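Long-range contact in trypanothione-dependent glyoxalase I (Leishmania major, PDB 2C21), which belongs to the glyoxalase/bleomycin resistance/dioxygenase superfamily and binds nickel at sites shared between the two subunits of a dimer: residues 9-14 and 60-65. Residues are numbered along the deposited sequence; the frame is centred on the assembly and turned at random. Where two conformers were deposited one is given.
With NI (nickel (II) ion), chain G.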
ATOM      1  N   MET A   9       2.733  -5.936   7.094  1.00 37.01           N
ATOM      2  CA  MET A   9       2.794  -5.079   5.901  1.00 37.65           C
ATOM      3  C   MET A   9       3.821  -3.987   6.142  1.00 37.59           C
ATOM      4  O   MET A   9       3.689  -3.214   7.111  1.00 37.01           O
ATOM      5  CB  MET A   9       1.401  -4.515   5.606  0.67 37.88           C
ATOM      6  CG  MET A   9       1.325  -3.657   4.394  0.67 40.13           C
ATOM      7  SD  MET A   9      -0.364  -3.277   3.891  0.67 43.51           S
ATOM      8  CE  MET A   9      -0.832  -4.874   3.250  0.67 42.95           C
ATOM      9  N   LEU A  10       4.842  -3.910   5.289  1.00 37.25           N
ATOM     10  CA  LEU A  10       5.924  -2.945   5.524  1.00 37.00           C
ATOM     11  C   LEU A  10       5.786  -1.664   4.728  1.00 36.91           C
ATOM     12  O   LEU A  10       5.967  -0.565   5.263  1.00 36.10           O
ATOM     13  CB  LEU A  10       7.279  -3.577   5.234  1.00 36.54           C
ATOM     14  CG  LEU A  10       7.616  -4.792   6.088  1.00 37.34           C
ATOM     15  CD1 LEU A  10       9.055  -5.177   5.825  1.00 37.82           C
ATOM     16  CD2 LEU A  10       7.389  -4.573   7.597  1.00 39.09           C
ATOM     17  N   HIS A  11       5.480  -1.798   3.442  1.00 36.31           N
ATOM     18  CA  HIS A  11       5.310  -0.621   2.591  1.00 36.42           C
ATOM     19  C   HIS A  11       4.628  -0.929   1.276  1.00 35.73           C
ATOM     20  O   HIS A  11       4.448  -2.073   0.922  1.00 34.59           O
ATOM     21  CB  HIS A  11       6.659   0.098   2.337  1.00 36.71           C
ATOM     22  CG  HIS A  11       7.688  -0.730   1.625  1.00 38.00           C
ATOM     23  ND1 HIS A  11       8.759  -1.315   2.272  1.00 37.08           N
ATOM     24  CD2 HIS A  11       7.827  -1.039   0.313  1.00 39.81           C
ATOM     25  CE1 HIS A  11       9.499  -1.957   1.386  1.00 39.97           C
ATOM     26  NE2 HIS A  11       8.949  -1.813   0.194  1.00 37.30           N
ATOM     27  N   THR A  12       4.244   0.137   0.586  1.00 36.59           N
ATOM     28  CA  THR A  12       3.718   0.087  -0.762  1.00 36.40           C
ATOM     29  C   THR A  12       4.629   0.941  -1.622  1.00 36.72           C
ATOM     30  O   THR A  12       4.987   2.063  -1.233  1.00 35.78           O
ATOM     31  CB  THR A  12       2.279   0.656  -0.815  1.00 36.33           C
ATOM     32  OG1 THR A  12       1.435  -0.101   0.055  1.00 36.24           O
ATOM     33  CG2 THR A  12       1.734   0.604  -2.194  1.00 37.99           C
ATOM     34  N   MET A  13       5.004   0.418  -2.791  1.00 36.45           N
ATOM     35  CA  MET A  13       5.919   1.126  -3.686  1.00 36.81           C
ATOM     36  C   MET A  13       5.208   1.644  -4.937  1.00 36.90           C
ATOM     37  O   MET A  13       4.472   0.902  -5.590  1.00 37.90           O
ATOM     38  CB  MET A  13       7.049   0.207  -4.116  1.00 36.94           C
ATOM     39  CG  MET A  13       8.182   0.913  -4.899  1.00 37.78           C
ATOM     40  SD  MET A  13       7.891   1.201  -6.647  1.00 38.26           S
ATOM     41  CE  MET A  13       8.564  -0.277  -7.392  1.00 38.81           C
ATOM     42  N   ILE A  14       5.466   2.906  -5.283  1.00 37.17           N
ATOM     43  CA  ILE A  14       4.990   3.514  -6.542  1.00 37.12           C
ATOM     44  C   ILE A  14       6.194   4.171  -7.238  1.00 37.31           C
ATOM     45  O   ILE A  14       7.128   4.631  -6.569  1.00 36.33           O
ATOM     46  CB  ILE A  14       3.892   4.583  -6.300  1.00 37.56           C
ATOM     47  CG1 ILE A  14       4.375   5.671  -5.338  1.00 38.72           C
ATOM     48  CG2 ILE A  14       2.601   3.947  -5.787  1.00 38.16           C
ATOM     49  CD1 ILE A  14       3.521   6.939  -5.372  1.00 39.59           C
ATOM     50  N   VAL A  60       4.828   2.194   5.457  1.00 37.84           N
ATOM     51  CA  VAL A  60       5.257   3.428   4.834  1.00 37.67           C
ATOM     52  C   VAL A  60       5.052   3.403   3.323  1.00 37.56           C
ATOM     53  O   VAL A  60       4.516   2.440   2.769  1.00 37.64           O
ATOM     54  CB  VAL A  60       6.721   3.765   5.240  1.00 37.40           C
ATOM     55  CG1 VAL A  60       6.836   3.830   6.761  1.00 37.46           C
ATOM     56  CG2 VAL A  60       7.736   2.758   4.664  1.00 38.19           C
ATOM     57  N   LEU A  61       5.463   4.493   2.683  1.00 37.90           N
ATOM     58  CA  LEU A  61       5.411   4.670   1.245  1.00 38.21           C
ATOM     59  C   LEU A  61       6.835   4.690   0.688  1.00 38.19           C
ATOM     60  O   LEU A  61       7.713   5.374   1.234  1.00 37.47           O
ATOM     61  CB  LEU A  61       4.700   5.995   0.926  1.00 38.72           C
ATOM     62  CG  LEU A  61       4.515   6.401  -0.535  1.00 39.86           C
ATOM     63  CD1 LEU A  61       3.753   5.332  -1.309  1.00 41.16           C
ATOM     64  CD2 LEU A  61       3.784   7.743  -0.594  1.00 41.20           C
ATOM     65  N   GLU A  62       7.052   3.914  -0.376  1.00 37.76           N
ATOM     66  CA  GLU A  62       8.317   3.863  -1.094  1.00 38.47           C
ATOM     67  C   GLU A  62       8.142   4.452  -2.483  1.00 38.82           C
ATOM     68  O   GLU A  62       7.307   3.968  -3.262  1.00 38.77           O
ATOM     69  CB  GLU A  62       8.812   2.420  -1.256  1.00 38.17           C
ATOM     70  CG  GLU A  62      10.147   2.323  -1.964  1.00 38.47           C
ATOM     71  CD  GLU A  62      10.549   0.893  -2.313  1.00 41.42           C
ATOM     72  OE1 GLU A  62       9.801  -0.045  -1.976  1.00 39.13           O
ATOM     73  OE2 GLU A  62      11.628   0.724  -2.915  1.00 43.51           O
ATOM     74  N   LEU A  63       8.936   5.480  -2.797  1.00 38.58           N
ATOM     75  CA  LEU A  63       8.996   6.043  -4.142  1.00 38.83           C
ATOM     76  C   LEU A  63      10.253   5.561  -4.841  1.00 38.72           C
ATOM     77  O   LEU A  63      11.332   5.610  -4.268  1.00 38.84           O
ATOM     78  CB  LEU A  63       9.030   7.567  -4.094  1.00 39.20           C
ATOM     79  CG  LEU A  63       8.106   8.250  -3.103  1.00 40.77           C
ATOM     80  CD1 LEU A  63       8.340   9.753  -3.183  1.00 41.14           C
ATOM     81  CD2 LEU A  63       6.672   7.888  -3.397  1.00 40.54           C
ATOM     82  N   THR A  64      10.097   5.117  -6.086  1.00 38.63           N
ATOM     83  CA  THR A  64      11.202   4.747  -6.936  1.00 38.59           C
ATOM     84  C   THR A  64      11.263   5.761  -8.071  1.00 38.09           C
ATOM     85  O   THR A  64      10.260   5.993  -8.756  1.00 37.65           O
ATOM     86  CB  THR A  64      10.969   3.347  -7.565  1.00 38.81           C
ATOM     87  OG1 THR A  64      10.846   2.365  -6.530  1.00 38.89           O
ATOM     88  CG2 THR A  64      12.110   2.987  -8.478  1.00 38.86           C
ATOM     89  N   TYR A  65      12.434   6.369  -8.230  1.00 37.60           N
ATOM     90  CA  TYR A  65      12.727   7.224  -9.360  1.00 37.83           C
ATOM     91  C   TYR A  65      13.730   6.499 -10.262  1.00 38.10           C
ATOM     92  O   TYR A  65      14.811   6.106  -9.806  1.00 38.11           O
ATOM     93  CB  TYR A  65      13.311   8.562  -8.868  1.00 37.50           C
ATOM     94  CG  TYR A  65      13.900   9.398  -9.972  1.00 37.66           C
ATOM     95  CD1 TYR A  65      13.076   9.957 -10.953  1.00 37.59           C
ATOM     96  CD2 TYR A  65      15.278   9.625 -10.057  1.00 36.24           C
ATOM     97  CE1 TYR A  65      13.605  10.719 -11.977  1.00 37.48           C
ATOM     98  CE2 TYR A  65      15.812  10.390 -11.083  1.00 35.84           C
ATOM     99  CZ  TYR A  65      14.974  10.929 -12.040  1.00 37.21           C
ATOM    100  OH  TYR A  65      15.474  11.691 -13.077  1.00 36.56           O
TER
HETATM  101 NI    NI G1142       9.816  -2.393  -1.639  0.50 35.36          NI
HETATM  102  O   HOH W   1       1.665   1.088   2.721  0.50 22.67           O
HETATM  103  O   HOH W   2      11.580  -2.382  -1.480  1.00 38.79           O
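H11 to I14 pair in parallel with V60 to L63 through five backbone hydrogen bonds, running from V60 N to L10 O at one end to T64 N to I14 O at the other, with the two strand axes 33° apart. On one face of the sheet H11 and E62 converge on the nickel ion. H11 binds it through NE2 at 2.1 Å, and OE1 of E62 coordinates it at 2.4 Å. The imidazole and carboxylate planes stand almost perpendicular, 86° apart, and the shared metal draws NE2 of H11 to 2.9 Å from OE1 of E62. The extended chain of E62, with CG anti to the backbone N (chi1 -178°), carries the carboxylate up to the metal. M13 flanks this carboxylate: its CG lies 3.5 Å from E62 OE1, and beyond it the bent chain brings SD to 3.2 Å from T64 OG1. On the reverse face I14 and L63 lie side by side, CG1 of I14 meeting CD2 of L63 at 3.7 Å. On that face too, a water bridges T12 OG1 and V60 O, while T12 OG1 also hydrogen-bonds to OG1 of T12 in the second subunit, whose strand extends the sheet. H80 and E123 of that subunit, with a water, complete the nickel site, an intersubunit arrangement of two histidines and two glutamates built on the paired βαβββ modules of the glyoxalase fold.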